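Local atomic coordinates of beta-N-acetylhexosaminidase (Arthrobacter aurescens, PDB entry 3RCN), a protein that probably catalyses the hydrolysis of terminal non-reducing N-acetyl-D-hexosamine residues in N-acetyl-beta-D-hexosaminides, as a member of glycosyl hydrolase family 20. Residues D224-I229 / E303-P308; S307-L312 / G376-S381. All blocks are in the same frame, centred on the assembly; numbering follows the deposited sequence.

Contact 1 (D224-I229 / E303-P308); sequences DDLREI and EIFPSP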
loop_
_atom_site.group_PDB
_atom_site.type_symbol
_atom_site.label_atom_id
_atom_site.label_comp_id
_atom_site.label_asym_id
_atom_site.label_seq_id
_atom_site.Cartn_x
_atom_site.Cartn_y
_atom_site.Cartn_z
ATOM N N ASP A 224 16.843 -4.619 6.102
ATOM C CA ASP A 224 16.760 -3.512 5.161
ATOM C C ASP A 224 15.366 -2.896 5.117
ATOM O O ASP A 224 15.221 -1.688 4.924
ATOM C CB ASP A 224 17.190 -3.960 3.780
ATOM C CG ASP A 224 18.683 -3.885 3.594
ATOM O OD1 ASP A 224 19.319 -3.126 4.354
ATOM O OD2 ASP A 224 19.214 -4.571 2.687
ATOM N N ASP A 225 14.346 -3.729 5.305
ATOM C CA ASP A 225 12.970 -3.260 5.345
ATOM C C ASP A 225 12.744 -2.406 6.589
ATOM O O ASP A 225 12.096 -1.357 6.530
ATOM C CB ASP A 225 11.989 -4.440 5.351
ATOM C CG ASP A 225 12.004 -5.238 4.051
ATOM O OD1 ASP A 225 11.709 -6.452 4.128
ATOM O OD2 ASP A 225 12.291 -4.671 2.962
ATOM N N LEU A 226 13.272 -2.868 7.720
ATOM C CA LEU A 226 13.125 -2.131 8.961
ATOM C C LEU A 226 13.893 -0.826 8.898
ATOM O O LEU A 226 13.395 0.208 9.309
ATOM C CB LEU A 226 13.581 -2.977 10.144
ATOM C CG LEU A 226 12.687 -4.198 10.345
ATOM C CD1 LEU A 226 13.315 -5.190 11.301
ATOM C CD2 LEU A 226 11.342 -3.759 10.838
ATOM N N ARG A 227 15.108 -0.878 8.372
ATOM C CA ARG A 227 15.892 0.333 8.201
ATOM C C ARG A 227 15.048 1.357 7.453
ATOM O O ARG A 227 14.864 2.478 7.919
ATOM C CB ARG A 227 17.168 0.041 7.419
ATOM C CG ARG A 227 18.193 -0.766 8.166
ATOM C CD ARG A 227 19.600 -0.560 7.582
ATOM N NE ARG A 227 20.625 -1.254 8.366
ATOM C CZ ARG A 227 20.965 -2.531 8.192
ATOM N NH1 ARG A 227 20.367 -3.256 7.250
ATOM N NH2 ARG A 227 21.901 -3.088 8.953
ATOM N N GLU A 228 14.528 0.952 6.298
ATOM C CA GLU A 228 13.675 1.805 5.484
ATOM C C GLU A 228 12.530 2.413 6.295
ATOM O O GLU A 228 12.289 3.618 6.255
ATOM C CB GLU A 228 13.131 1.028 4.283
ATOM C CG GLU A 228 12.262 1.865 3.329
ATOM C CD GLU A 228 11.818 1.099 2.055
ATOM O OE1 GLU A 228 11.944 -0.142 2.004
ATOM O OE2 GLU A 228 11.333 1.743 1.094
ATOM N N ILE A 229 11.827 1.577 7.040
ATOM C CA ILE A 229 10.703 2.057 7.815
ATOM C C ILE A 229 11.163 3.106 8.824
ATOM O O ILE A 229 10.486 4.134 9.005
ATOM C CB ILE A 229 10.020 0.908 8.544
ATOM C CG1 ILE A 229 9.152 0.122 7.567
ATOM C CG2 ILE A 229 9.180 1.445 9.685
ATOM C CD1 ILE A 229 8.785 -1.261 8.046
ATOM N N GLU A 303 21.106 -1.949 16.605
ATOM C CA GLU A 303 21.762 -1.559 15.362
ATOM C C GLU A 303 20.760 -0.974 14.334
ATOM O O GLU A 303 21.064 -0.005 13.635
ATOM C CB GLU A 303 22.503 -2.765 14.773
ATOM C CG GLU A 303 23.385 -2.437 13.584
ATOM C CD GLU A 303 24.464 -1.423 13.930
ATOM O OE1 GLU A 303 24.960 -1.463 15.079
ATOM O OE2 GLU A 303 24.806 -0.583 13.061
ATOM N N ILE A 304 19.577 -1.579 14.244
ATOM C CA ILE A 304 18.526 -1.142 13.325
ATOM C C ILE A 304 17.746 0.108 13.765
ATOM O O ILE A 304 17.566 1.039 12.981
ATOM C CB ILE A 304 17.503 -2.280 13.085
ATOM C CG1 ILE A 304 18.210 -3.578 12.664
ATOM C CG2 ILE A 304 16.450 -1.842 12.095
ATOM C CD1 ILE A 304 19.161 -3.402 11.501
ATOM N N PHE A 305 17.274 0.101 15.013
ATOM C CA PHE A 305 16.453 1.175 15.586
ATOM C C PHE A 305 17.271 2.099 16.489
ATOM O O PHE A 305 17.703 1.696 17.571
ATOM C CB PHE A 305 15.316 0.588 16.435
ATOM C CG PHE A 305 14.421 -0.348 15.690
ATOM C CD1 PHE A 305 14.751 -1.688 15.562
ATOM C CD2 PHE A 305 13.249 0.111 15.107
ATOM C CE1 PHE A 305 13.923 -2.554 14.859
ATOM C CE2 PHE A 305 12.420 -0.745 14.398
ATOM C CZ PHE A 305 12.744 -2.082 14.277
ATOM N N PRO A 306 17.466 3.348 16.053
ATOM C CA PRO A 306 18.138 4.436 16.777
ATOM C C PRO A 306 17.397 4.933 18.028
ATOM O O PRO A 306 17.994 5.630 18.833
ATOM C CB PRO A 306 18.226 5.544 15.727
ATOM C CG PRO A 306 17.097 5.268 14.806
ATOM C CD PRO A 306 17.020 3.776 14.719
ATOM N N SER A 307 16.126 4.582 18.181
ATOM C CA SER A 307 15.269 5.079 19.264
ATOM C C SER A 307 15.855 4.991 20.700
ATOM O O SER A 307 16.347 3.939 21.111
ATOM C CB SER A 307 13.959 4.293 19.225
ATOM O OG SER A 307 13.183 4.503 20.388
ATOM N N PRO A 308 15.774 6.092 21.474
ATOM C CA PRO A 308 16.272 6.096 22.865
ATOM C C PRO A 308 15.551 5.091 23.768
ATOM O O PRO A 308 16.134 4.674 24.759
ATOM C CB PRO A 308 16.005 7.531 23.354
ATOM C CG PRO A 308 15.786 8.340 22.091
ATOM C CD PRO A 308 15.209 7.394 21.076
#
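L226 and R227, neighbours on helix 223-235, meet I304 and F305, where helix 288-304 runs out into the loop before the next strand. The apolar part centres on I304. Its CG2 branch touches L226 CB at 3.7 Å; a chi1 of -52° turns this methyl anti to the backbone N and sends CG1 and CD1 along a separate path toward R227. L226 also reaches F305, its CD2 lying 4.1 Å from F305 CZ in an oblique approach to the ring. The same I304 CG2 sits over one face of the F305 ring, near its rim, which links isoleucine, leucine and phenylalanine in one cluster. M184, from a loop, touches all three.

The polar element is carried by R227. I304 CD1 rests over one face of the guanidinium, 3.8 Å from R227 NH2, the two side chains crossing at about a right angle. The planar group therefore offers the isoleucine a face, while R227 NH1 makes a salt bridge of 3.1 Å with D224 OD1 one helical turn back; as a hydrogen bond it is weak, bent to 128°. D225 and E228, on the same helix, pair with R115 of the second subunit.

No hydrogen bond crosses between the segments, so shape and apolar contact join helix 223-235 to the end of helix 288-304 and the residue after it, with the R227-D224 salt bridge kept within helix 223-235, beside the apolar cluster.

Contact 2 (S307-L312 / G376-S381); sequences SPWISL and GALVAS
W309 and L378 lie on parallel strands whose backbones come no nearer than 7.8 Å, CA to CA, at this very pair; strand 361-364 runs between them and pairs with both, so the two backbones do not pair directly.

The side chains bridge that gap over the middle strand. L378 CD2 stands above one face of the W309 indole, 4.0 Å from the centroid of the five-membered ring and 12° off its normal, a clear CH-pi contact. L378 CB adds a second touch, 3.8 Å from W309 CD1. With CG anti to the backbone N (chi1 173°), the leucine carries its branch out across the pyrrole part of the indole, while CB stays beside CD1. The polar edge of the indole is used differently: W309 NE1 donates to a water at 2.9 Å, which lies in the ring plane and close to G376 O. The water is modelled too near that carbonyl for the second half of the bridge to be more than doubtful. Before the strand, S307 OG donates to W309 O at 2.7 Å, in the carbonyl plane and on a lone pair, tying the loop to the strand's first residue. Replacing W309 by an alanine removes the indole, and L378 CD2 would probably lose the aromatic face it packs on, the water its N-H donor.

A361 and I241, from the strands flanking 309-313, also touch W309, and S363 touches L378. I310, pointing the other way, packs against L298, V301 and V302 of helix 288-304. This sidedness is that of a TIM barrel, with W309 and L378 on the inner side of the strand wall near its N-terminal end, and the helix outside.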
loop_
_atom_site.group_PDB
_atom_site.type_symbol
_atom_site.label_atom_id
_atom_site.label_comp_id
_atom_site.label_asym_id
_atom_site.label_seq_id
_atom_site.Cartn_x
_atom_site.Cartn_y
_atom_site.Cartn_z
ATOM N N SER A 307 16.126 4.582 18.181
ATOM C CA SER A 307 15.269 5.079 19.264
ATOM C C SER A 307 15.855 4.991 20.700
ATOM O O SER A 307 16.347 3.939 21.111
ATOM C CB SER A 307 13.959 4.293 19.225
ATOM O OG SER A 307 13.183 4.503 20.388
ATOM N N PRO A 308 15.774 6.092 21.474
ATOM C CA PRO A 308 16.272 6.096 22.865
ATOM C C PRO A 308 15.551 5.091 23.768
ATOM O O PRO A 308 16.134 4.674 24.759
ATOM C CB PRO A 308 16.005 7.531 23.354
ATOM C CG PRO A 308 15.786 8.340 22.091
ATOM C CD PRO A 308 15.209 7.394 21.076
ATOM N N TRP A 309 14.310 4.726 23.447
ATOM C CA TRP A 309 13.612 3.662 24.176
ATOM C C TRP A 309 13.518 2.393 23.340
ATOM O O TRP A 309 13.394 2.446 22.117
ATOM C CB TRP A 309 12.189 4.074 24.552
ATOM C CG TRP A 309 12.090 5.314 25.354
ATOM C CD1 TRP A 309 12.169 5.424 26.713
ATOM C CD2 TRP A 309 11.869 6.634 24.855
ATOM N NE1 TRP A 309 12.023 6.740 27.090
ATOM C CE2 TRP A 309 11.840 7.506 25.968
ATOM C CE3 TRP A 309 11.715 7.171 23.572
ATOM C CZ2 TRP A 309 11.650 8.886 25.839
ATOM C CZ3 TRP A 309 11.527 8.550 23.443
ATOM C CH2 TRP A 309 11.495 9.389 24.571
ATOM N N ILE A 310 13.557 1.251 24.008
ATOM C CA ILE A 310 13.311 -0.029 23.368
ATOM C C ILE A 310 12.351 -0.784 24.271
ATOM O O ILE A 310 12.552 -0.828 25.472
ATOM C CB ILE A 310 14.628 -0.780 23.186
ATOM C CG1 ILE A 310 15.420 -0.104 22.063
ATOM C CG2 ILE A 310 14.391 -2.253 22.908
ATOM C CD1 ILE A 310 16.689 -0.798 21.717
ATOM N N SER A 311 11.277 -1.330 23.715
ATOM C CA SER A 311 10.230 -1.907 24.554
ATOM C C SER A 311 10.447 -3.387 24.804
ATOM O O SER A 311 10.720 -4.149 23.879
ATOM C CB SER A 311 8.842 -1.670 23.958
ATOM O OG SER A 311 7.854 -2.395 24.675
ATOM N N LEU A 312 10.411 -3.772 26.074
ATOM C CA LEU A 312 10.478 -5.175 26.456
ATOM C C LEU A 312 9.142 -5.812 26.793
ATOM O O LEU A 312 9.103 -6.986 27.151
ATOM C CB LEU A 312 11.487 -5.400 27.581
ATOM C CG LEU A 312 12.926 -5.055 27.192
ATOM C CD1 LEU A 312 13.851 -5.202 28.389
ATOM C CD2 LEU A 312 13.388 -5.913 26.034
ATOM N N GLY A 376 15.908 5.819 33.070
ATOM C CA GLY A 376 15.069 6.278 31.986
ATOM C C GLY A 376 13.913 5.355 31.670
ATOM O O GLY A 376 13.298 5.486 30.610
ATOM N N ALA A 377 13.610 4.421 32.569
ATOM C CA ALA A 377 12.512 3.491 32.316
ATOM C C ALA A 377 11.195 4.216 32.068
ATOM O O ALA A 377 10.797 5.110 32.820
ATOM C CB ALA A 377 12.361 2.489 33.424
ATOM N N LEU A 378 10.539 3.815 30.987
ATOM C CA LEU A 378 9.257 4.348 30.585
ATOM C C LEU A 378 8.187 3.293 30.822
ATOM O O LEU A 378 8.322 2.142 30.381
ATOM C CB LEU A 378 9.300 4.691 29.098
ATOM C CG LEU A 378 7.988 5.104 28.446
ATOM C CD1 LEU A 378 7.444 6.316 29.173
ATOM C CD2 LEU A 378 8.236 5.420 26.994
ATOM N N VAL A 379 7.127 3.683 31.523
ATOM C CA VAL A 379 5.988 2.807 31.696
ATOM C C VAL A 379 4.826 3.204 30.793
ATOM O O VAL A 379 4.424 4.359 30.763
ATOM C CB VAL A 379 5.510 2.796 33.146
ATOM C CG1 VAL A 379 4.385 1.773 33.324
ATOM C CG2 VAL A 379 6.665 2.472 34.054
ATOM N N ALA A 380 4.272 2.236 30.075
ATOM C CA ALA A 380 3.051 2.485 29.320
ATOM C C ALA A 380 1.885 1.930 30.125
ATOM O O ALA A 380 1.680 0.713 30.199
ATOM C CB ALA A 380 3.122 1.810 27.959
ATOM N N SER A 381 1.095 2.834 30.688
ATOM C CA SER A 381 0.078 2.448 31.650
ATOM C C SER A 381 -1.281 2.224 31.003
ATOM O O SER A 381 -1.939 3.178 30.574
ATOM C CB SER A 381 -0.065 3.534 32.714
ATOM O OG SER A 381 -1.102 3.179 33.611
HETATM O O HOH W 1 12.104 7.484 29.848
#

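Contacts 1 and 2 sit on successive layers of the same catalytic barrel and share S307 and P308, the turn that leads from helix 288-304 into strand 309-313. Their centres are 16 Å apart, and apart from that shared turn they do not touch. Contact 1 is the more buried, a helix-to-helix junction on the outside of the barrel with aliphatic groups at its centre and one charged flank near the second subunit. Contact 2 is partly buried and joins two strands across a third, resting mainly on one aromatic face, with a water at the indole edge whose link to the other segment is doubtful; no other chain reaches it. Neither has a direct hydrogen bond between its segments.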